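Local coordinates for protein LamCAT (Aquimarina, PDB 6JH5) that probably hydrolyses laminarin, a beta-glucan of brown algae, as a calcium-binding glycoside hydrolase of family 16, at residues W20-G25 with T68-Q73; I53-E58 with L201-G206. One frame throughout, in Å; residues are numbered along the deposited sequence.

Contact 1: residues W20-G25 with T68-Q73; sequences WVFETG and TRMKTQ
The Trp20 indole lies between two methyl groups. Met70 CE sits over one face, 3.5 Å from Trp20 CD2. Thr72 CG2 lies over the opposite face, 3.8 Å from Trp20 CZ3. Lys71 N lies at the ring edge, and the indole NE1 bonds to Asp10. Met70 also serves Phe22: its CB lies over one ring face, 3.8 Å from Phe22 CE2, while Thr68 CG2 meets the edge. A bend at chi3 (-78°) turns the Met70 methyl onto the indole. The backbones form an antiparallel pairing. Val21 and Lys71 exchange two hydrogen bonds, and Glu23 N donates almost straight to Arg69 O (3.0 Å, 178°). Lys71 NZ forms a salt bridge with Glu23 OE2 (2.7 Å), met from above the carboxylate plane. Lys71 NZ also donates to Gln73 OE1 (2.8 Å) and to a water shared with Glu23 OE1. A second water joins Glu23 OE2 to Arg69 NE. A leucine in place of Lys71 would probably leave the Glu23 carboxylate without its direct ionic mate and take from Gln73 OE1 the N-H it accepts here. The chemistry is divided: aromatic rings, methionine and threonine methyls pack on one side of the pairing, while charges and water tie the other.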
ATOM      1  N   TRP A  20      12.393  -6.583  -3.859  1.00 13.18           N
ATOM      2  CA  TRP A  20      11.487  -5.577  -4.462  1.00 13.79           C
ATOM      3  C   TRP A  20      11.713  -5.417  -5.971  1.00 14.04           C
ATOM      4  O   TRP A  20      12.819  -5.342  -6.387  1.00 16.14           O
ATOM      5  CB  TRP A  20      11.645  -4.219  -3.787  1.00 12.62           C
ATOM      6  CG  TRP A  20      11.387  -4.185  -2.318  1.00 13.07           C
ATOM      7  CD1 TRP A  20      12.317  -4.288  -1.336  1.00 14.07           C
ATOM      8  CD2 TRP A  20      10.127  -3.980  -1.657  1.00 12.34           C
ATOM      9  NE1 TRP A  20      11.733  -4.170  -0.113  1.00 14.53           N
ATOM     10  CE2 TRP A  20      10.395  -3.980  -0.278  1.00 12.71           C
ATOM     11  CE3 TRP A  20       8.811  -3.794  -2.090  1.00 13.11           C
ATOM     12  CZ2 TRP A  20       9.399  -3.816   0.670  1.00 13.56           C
ATOM     13  CZ3 TRP A  20       7.825  -3.636  -1.152  1.00 13.48           C
ATOM     14  CH2 TRP A  20       8.123  -3.644   0.204  1.00 13.00           C
ATOM     15  N   VAL A  21      10.602  -5.366  -6.696  1.00 13.43           N
ATOM     16  CA  VAL A  21      10.493  -5.145  -8.165  1.00 15.80           C
ATOM     17  C   VAL A  21       9.828  -3.773  -8.349  1.00 16.45           C
ATOM     18  O   VAL A  21       8.969  -3.459  -7.590  1.00 15.56           O
ATOM     19  CB  VAL A  21       9.642  -6.277  -8.782  1.00 20.78           C
ATOM     20  CG1 VAL A  21       9.442  -6.094 -10.261  1.00 25.40           C
ATOM     21  CG2 VAL A  21      10.285  -7.616  -8.506  1.00 26.21           C
ATOM     22  N   PHE A  22      10.205  -3.032  -9.378  1.00 14.41           N
ATOM     23  CA  PHE A  22       9.689  -1.655  -9.534  1.00 15.66           C
ATOM     24  C   PHE A  22       8.830  -1.477 -10.773  1.00 15.72           C
ATOM     25  O   PHE A  22       9.134  -2.028 -11.784  1.00 17.44           O
ATOM     26  CB  PHE A  22      10.857  -0.670  -9.585  1.00 14.44           C
ATOM     27  CG  PHE A  22      11.594  -0.546  -8.279  1.00 15.22           C
ATOM     28  CD1 PHE A  22      12.481  -1.520  -7.865  1.00 18.11           C
ATOM     29  CD2 PHE A  22      11.381   0.537  -7.453  1.00 16.96           C
ATOM     30  CE1 PHE A  22      13.151  -1.409  -6.665  1.00 19.03           C
ATOM     31  CE2 PHE A  22      12.054   0.643  -6.253  1.00 19.36           C
ATOM     32  CZ  PHE A  22      12.922  -0.334  -5.858  1.00 20.13           C
ATOM     33  N   GLU A  23       7.768  -0.706 -10.630  1.00 13.64           N
ATOM     34  CA  GLU A  23       6.954  -0.398 -11.820  1.00 13.31           C
ATOM     35  C   GLU A  23       7.544   0.836 -12.503  1.00 14.80           C
ATOM     36  O   GLU A  23       8.254   1.584 -11.877  1.00 15.47           O
ATOM     37  CB  GLU A  23       5.502  -0.085 -11.482  1.00 15.71           C
ATOM     38  CG  GLU A  23       4.780  -1.206 -10.770  1.00 17.23           C
ATOM     39  CD  GLU A  23       4.488  -2.445 -11.583  1.00 17.63           C
ATOM     40  OE1 GLU A  23       4.891  -2.491 -12.726  1.00 18.02           O
ATOM     41  OE2 GLU A  23       3.880  -3.332 -11.037  1.00 17.17           O
ATOM     42  N   THR A  24       7.229   0.979 -13.770  1.00 15.52           N
ATOM     43  CA  THR A  24       7.683   2.145 -14.562  1.00 15.38           C
ATOM     44  C   THR A  24       6.490   2.769 -15.288  1.00 17.09           C
ATOM     45  O   THR A  24       5.725   2.035 -15.839  1.00 19.26           O
ATOM     46  CB  THR A  24       8.695   1.685 -15.616  1.00 18.18           C
ATOM     47  OG1 THR A  24       9.803   1.118 -14.930  1.00 19.79           O
ATOM     48  CG2 THR A  24       9.169   2.817 -16.489  1.00 20.49           C
ATOM     49  N   GLY A  25       6.365   4.090 -15.254  1.00 16.17           N
ATOM     50  CA  GLY A  25       5.310   4.739 -16.043  1.00 16.23           C
ATOM     51  C   GLY A  25       3.966   4.964 -15.373  1.00 15.91           C
ATOM     52  O   GLY A  25       3.862   4.850 -14.185  1.00 16.88           O
ATOM     53  N   THR A  68       7.447   6.470  -6.993  1.00 14.41           N
ATOM     54  CA  THR A  68       7.848   5.047  -7.041  1.00 14.95           C
ATOM     55  C   THR A  68       6.674   4.141  -6.657  1.00 13.03           C
ATOM     56  O   THR A  68       5.927   4.518  -5.806  1.00 13.83           O
ATOM     57  CB  THR A  68       9.013   4.772  -6.076  1.00 16.32           C
ATOM     58  OG1 THR A  68      10.176   5.237  -6.739  1.00 17.40           O
ATOM     59  CG2 THR A  68       9.241   3.313  -5.744  1.00 15.43           C
ATOM     60  N   ARG A  69       6.553   3.024  -7.345  1.00 13.88           N
ATOM     61  CA  ARG A  69       5.630   1.935  -6.960  1.00 13.92           C
ATOM     62  C   ARG A  69       6.494   0.674  -6.941  1.00 12.99           C
ATOM     63  O   ARG A  69       7.006   0.325  -7.969  1.00 14.92           O
ATOM     64  CB  ARG A  69       4.453   1.807  -7.921  1.00 13.40           C
ATOM     65  CG  ARG A  69       3.491   0.673  -7.602  1.00 14.18           C
ATOM     66  CD  ARG A  69       2.152   0.860  -8.266  1.00 15.35           C
ATOM     67  NE  ARG A  69       1.472  -0.400  -8.446  1.00 14.05           N
ATOM     68  CZ  ARG A  69       0.191  -0.508  -8.749  1.00 15.09           C
ATOM     69  NH1 ARG A  69      -0.558   0.575  -8.828  1.00 16.46           N
ATOM     70  NH2 ARG A  69      -0.340  -1.695  -8.959  1.00 14.39           N
ATOM     71  N   MET A  70       6.636   0.054  -5.782  1.00 13.09           N
ATOM     72  CA  MET A  70       7.528  -1.118  -5.692  1.00 12.67           C
ATOM     73  C   MET A  70       6.760  -2.278  -5.055  1.00 11.96           C
ATOM     74  O   MET A  70       5.860  -2.014  -4.307  1.00 13.11           O
ATOM     75  CB  MET A  70       8.790  -0.754  -4.911  1.00 13.94           C
ATOM     76  CG  MET A  70       8.507  -0.192  -3.560  1.00 14.96           C
ATOM     77  SD  MET A  70       9.910   0.734  -2.830  1.00 15.34           S
ATOM     78  CE  MET A  70      10.966  -0.608  -2.269  1.00 16.30           C
ATOM     79  N   LYS A  71       7.134  -3.502  -5.386  1.00 11.86           N
ATOM     80  CA  LYS A  71       6.337  -4.667  -4.941  1.00 12.05           C
ATOM     81  C   LYS A  71       7.224  -5.888  -4.712  1.00 12.32           C
ATOM     82  O   LYS A  71       8.290  -5.926  -5.215  1.00 12.68           O
ATOM     83  CB  LYS A  71       5.301  -5.006  -6.013  1.00 12.24           C
ATOM     84  CG  LYS A  71       5.891  -5.328  -7.377  1.00 12.26           C
ATOM     85  CD  LYS A  71       4.866  -5.436  -8.463  1.00 13.49           C
ATOM     86  CE  LYS A  71       5.482  -5.879  -9.771  1.00 14.78           C
ATOM     87  NZ  LYS A  71       4.506  -5.934 -10.873  1.00 14.80           N
ATOM     88  N   THR A  72       6.704  -6.831  -3.942  1.00 12.80           N
ATOM     89  CA  THR A  72       7.435  -8.095  -3.695  1.00 12.96           C
ATOM     90  C   THR A  72       6.918  -9.191  -4.632  1.00 13.02           C
ATOM     91  O   THR A  72       7.334 -10.299  -4.507  1.00 13.13           O
ATOM     92  CB  THR A  72       7.392  -8.531  -2.225  1.00 13.09           C
ATOM     93  OG1 THR A  72       6.083  -8.932  -1.838  1.00 12.82           O
ATOM     94  CG2 THR A  72       7.910  -7.456  -1.292  1.00 13.61           C
ATOM     95  N   GLN A  73       6.049  -8.812  -5.552  1.00 12.44           N
ATOM     96  CA  GLN A  73       5.449  -9.786  -6.492  1.00 13.42           C
ATOM     97  C   GLN A  73       6.576 -10.514  -7.223  1.00 13.46           C
ATOM     98  O   GLN A  73       7.444  -9.886  -7.708  1.00 15.97           O
ATOM     99  CB  GLN A  73       4.573  -9.047  -7.502  1.00 13.57           C
ATOM    100  CG  GLN A  73       3.843  -9.966  -8.461  1.00 14.15           C
ATOM    101  CD  GLN A  73       2.942  -9.198  -9.391  1.00 13.48           C
ATOM    102  OE1 GLN A  73       3.084  -8.016  -9.584  1.00 14.00           O
ATOM    103  NE2 GLN A  73       2.004  -9.905  -9.969  1.00 15.22           N
TER
HETATM  104  O   HOH W   1       8.758   2.657  -9.317  1.00 15.38           O
HETATM  105  O   HOH W   2       2.164  -3.145  -8.896  1.00 16.93           O
HETATM  106  O   HOH W   3       6.220  -5.065 -13.094  1.00 30.27           O

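Contact 2: residues I53-E58 with L201-G206; sequences ITAKRE and LNMAIG
Ile53, Ala55, Met203 and Ile205 face one another across the gap between residues 53-58 and 201-206. The two strands run nearly parallel, 14° apart, with axes 7.7 Å apart at closest approach. No hydrogen bond crosses between them. The contact is made by apolar side chains.

Met203 reaches across to Ala55. Its CG is anti to the backbone N (chi1 176°), which sends the chain out toward the other strand. A bend at chi3 (59°) then sets the terminal methyl beside Ala55. Met203 CE ends 3.7 Å from Ala55 CB and equally close to the carbonyl oxygen of Ile53. The methyl therefore fits beside the backbone as well as against a side chain. Ala55 CB also receives Ile205 CD1, at 3.9 Å. The two methyls come at Ala55 CB from directions roughly at a right angle to each other. Ala55 CB thus takes a methyl from each of two residues.

Ile53 uses its two branches separately. Its CG2 lies against the base of Met203, 4.2 Å from Met203 CB. Its longer branch extends the other way along the partner strand, and Ile53 CD1 comes to 4.3 Å from Leu201 CB. The same methyl rests near Asn202 CA. The Asn202 side chain turns from this interface, and its OD1 bonds to Trp100.

Strand 50-60 pairs around Ile53 and Ala55 with strand 221-232, whose Met223 also touches Met203. Strand 63-71 pairs with both 50-60 and 197-205. The two strands of the contact thus meet face to face through apolar side chains, without backbone bonds, as strands do across the core of a beta sandwich. This is consistent with the concanavalin-like jelly roll of family 16 glycoside hydrolases.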
ATOM      1  N   ILE A  53      10.763   7.253  -0.629  1.00 14.70           N
ATOM      2  CA  ILE A  53      10.083   7.352  -1.938  1.00 14.79           C
ATOM      3  C   ILE A  53       9.837   8.848  -2.131  1.00 15.07           C
ATOM      4  O   ILE A  53       9.167   9.414  -1.328  1.00 14.88           O
ATOM      5  CB  ILE A  53       8.779   6.549  -1.956  1.00 15.08           C
ATOM      6  CG1 ILE A  53       9.079   5.052  -1.998  1.00 15.00           C
ATOM      7  CG2 ILE A  53       7.937   6.978  -3.142  1.00 15.41           C
ATOM      8  CD1 ILE A  53       7.860   4.173  -1.999  1.00 16.16           C
ATOM      9  N   THR A  54      10.436   9.422  -3.160  1.00 14.17           N
ATOM     10  CA  THR A  54      10.306  10.873  -3.376  1.00 15.15           C
ATOM     11  C   THR A  54       9.408  11.118  -4.576  1.00 14.60           C
ATOM     12  O   THR A  54       9.674  10.551  -5.582  1.00 16.91           O
ATOM     13  CB  THR A  54      11.682  11.484  -3.668  1.00 17.12           C
ATOM     14  OG1 THR A  54      12.539  11.182  -2.584  1.00 16.66           O
ATOM     15  CG2 THR A  54      11.636  12.984  -3.867  1.00 16.42           C
ATOM     16  N   ALA A  55       8.361  11.912  -4.391  1.00 14.60           N
ATOM     17  CA  ALA A  55       7.539  12.318  -5.541  1.00 14.97           C
ATOM     18  C   ALA A  55       8.093  13.659  -6.019  1.00 14.81           C
ATOM     19  O   ALA A  55       8.413  14.474  -5.201  1.00 13.73           O
ATOM     20  CB  ALA A  55       6.085  12.421  -5.172  1.00 15.74           C
ATOM     21  N   LYS A  56       8.212  13.818  -7.327  1.00 17.80           N
ATOM     22  CA  LYS A  56       8.819  15.054  -7.868  1.00 17.90           C
ATOM     23  C   LYS A  56       7.988  15.656  -8.998  1.00 18.12           C
ATOM     24  O   LYS A  56       7.259  14.962  -9.622  1.00 16.90           O
ATOM     25  CB  LYS A  56      10.180  14.713  -8.484  1.00 18.29           C
ATOM     26  CG  LYS A  56      11.196  14.157  -7.505  1.00 21.65           C
ATOM     27  CD  LYS A  56      12.521  13.836  -8.144  1.00 25.24           C
ATOM     28  CE  LYS A  56      13.521  13.324  -7.127  1.00 33.18           C
ATOM     29  NZ  LYS A  56      14.579  12.506  -7.767  1.00 39.62           N
ATOM     30  N   ARG A  57       8.171  16.949  -9.215  1.00 19.53           N
ATOM     31  CA  ARG A  57       7.570  17.614 -10.384  1.00 20.55           C
ATOM     32  C   ARG A  57       8.629  17.508 -11.460  1.00 22.67           C
ATOM     33  O   ARG A  57       9.620  18.183 -11.372  1.00 28.93           O
ATOM     34  CB  ARG A  57       7.356  19.091 -10.111  1.00 25.64           C
ATOM     35  CG  ARG A  57       6.011  19.354  -9.485  1.00 27.54           C
ATOM     36  CD  ARG A  57       5.835  20.797  -9.141  1.00 33.31           C
ATOM     37  NE  ARG A  57       5.527  21.522 -10.346  1.00 35.12           N
ATOM     38  CZ  ARG A  57       5.808  22.792 -10.536  1.00 45.11           C
ATOM     39  NH1 ARG A  57       6.408  23.490  -9.588  1.00 54.14           N
ATOM     40  NH2 ARG A  57       5.476  23.372 -11.669  1.00 47.19           N
ATOM     41  N   GLU A  58       8.407  16.611 -12.386  1.00 23.57           N
ATOM     42  CA  GLU A  58       9.423  16.329 -13.408  1.00 26.28           C
ATOM     43  C   GLU A  58       8.660  15.851 -14.636  1.00 26.60           C
ATOM     44  O   GLU A  58       7.707  15.122 -14.467  1.00 25.69           O
ATOM     45  CB  GLU A  58      10.344  15.318 -12.721  1.00 28.65           C
ATOM     46  CG  GLU A  58      10.940  14.249 -13.573  1.00 33.84           C
ATOM     47  CD  GLU A  58      12.010  13.466 -12.830  1.00 34.89           C
ATOM     48  OE1 GLU A  58      13.060  13.247 -13.425  1.00 45.02           O
ATOM     49  OE2 GLU A  58      11.793  13.087 -11.715  1.00 25.90           O
ATOM     50  N   LEU A 201       4.377  -0.862  -1.988  1.00 12.57           N
ATOM     51  CA  LEU A 201       4.564   0.491  -1.429  1.00 12.17           C
ATOM     52  C   LEU A 201       4.540   1.478  -2.592  1.00 11.56           C
ATOM     53  O   LEU A 201       5.179   1.217  -3.557  1.00 12.04           O
ATOM     54  CB  LEU A 201       5.902   0.608  -0.698  1.00 12.08           C
ATOM     55  CG  LEU A 201       5.974  -0.078   0.657  1.00 12.89           C
ATOM     56  CD1 LEU A 201       7.415  -0.145   1.113  1.00 13.77           C
ATOM     57  CD2 LEU A 201       5.118   0.622   1.695  1.00 13.25           C
ATOM     58  N   ASN A 202       3.817   2.574  -2.442  1.00 10.92           N
ATOM     59  CA  ASN A 202       3.877   3.589  -3.509  1.00 12.58           C
ATOM     60  C   ASN A 202       3.385   4.934  -2.987  1.00 13.87           C
ATOM     61  O   ASN A 202       2.830   4.975  -1.950  1.00 12.99           O
ATOM     62  CB  ASN A 202       3.013   3.225  -4.718  1.00 12.83           C
ATOM     63  CG  ASN A 202       1.533   3.349  -4.436  1.00 14.32           C
ATOM     64  OD1 ASN A 202       0.943   2.489  -3.844  1.00 14.95           O
ATOM     65  ND2 ASN A 202       0.936   4.447  -4.840  1.00 13.73           N
ATOM     66  N   MET A 203       3.688   5.975  -3.742  1.00 14.81           N
ATOM     67  CA  MET A 203       3.033   7.275  -3.492  1.00 14.90           C
ATOM     68  C   MET A 203       2.514   7.761  -4.847  1.00 15.37           C
ATOM     69  O   MET A 203       3.313   8.056  -5.716  1.00 15.68           O
ATOM     70  CB  MET A 203       3.955   8.314  -2.857  1.00 16.83           C
ATOM     71  CG  MET A 203       3.274   9.668  -2.704  1.00 16.85           C
ATOM     72  SD  MET A 203       4.028  10.609  -1.339  1.00 18.27           S
ATOM     73  CE  MET A 203       5.727  10.724  -1.884  1.00 20.14           C
ATOM     74  N   ALA A 204       1.201   7.765  -5.006  1.00 11.64           N
ATOM     75  CA  ALA A 204       0.622   8.276  -6.264  1.00 12.65           C
ATOM     76  C   ALA A 204       0.336   9.770  -6.108  1.00 12.72           C
ATOM     77  O   ALA A 204       0.254  10.227  -5.007  1.00 12.61           O
ATOM     78  CB  ALA A 204      -0.644   7.534  -6.605  1.00 14.76           C
ATOM     79  N   ILE A 205       0.242  10.460  -7.238  1.00 13.08           N
ATOM     80  CA  ILE A 205      -0.102  11.905  -7.249  1.00 13.82           C
ATOM     81  C   ILE A 205      -1.359  12.058  -8.091  1.00 13.29           C
ATOM     82  O   ILE A 205      -1.340  11.711  -9.232  1.00 15.03           O
ATOM     83  CB  ILE A 205       1.030  12.734  -7.856  1.00 14.98           C
ATOM     84  CG1 ILE A 205       2.346  12.586  -7.088  1.00 14.83           C
ATOM     85  CG2 ILE A 205       0.597  14.185  -7.981  1.00 15.54           C
ATOM     86  CD1 ILE A 205       2.256  13.001  -5.658  1.00 15.51           C
ATOM     87  N   GLY A 206      -2.457  12.445  -7.468  1.00 13.60           N
ATOM     88  CA  GLY A 206      -3.710  12.595  -8.219  1.00 14.58           C
ATOM     89  C   GLY A 206      -4.441  11.286  -8.404  1.00 15.46           C
ATOM     90  O   GLY A 206      -3.894  10.266  -8.135  1.00 15.46           O
TER

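In the fold
Strand 63-71 joins the two contacts, whose centres lie 13 Å apart. It pairs with strand 21-22 in contact 1 and with strand 197-205 of contact 2. Met70 N is 2.9 Å from Leu201 O, a probable hydrogen bond. Arg69 CA packs 3.7 Å from Asn202 CB. Apolar packing also runs from one contact into the other: Trp20 CH2 lies 3.7 Å from Leu201 CD1, and the Met70 side chain touches Ile53. The calcium ion, at the site of Glu11, Gly49 and Asp226, is about 11 Å from the side chains of both Trp20 and Leu201. Neither contact supplies a ligand of the ion.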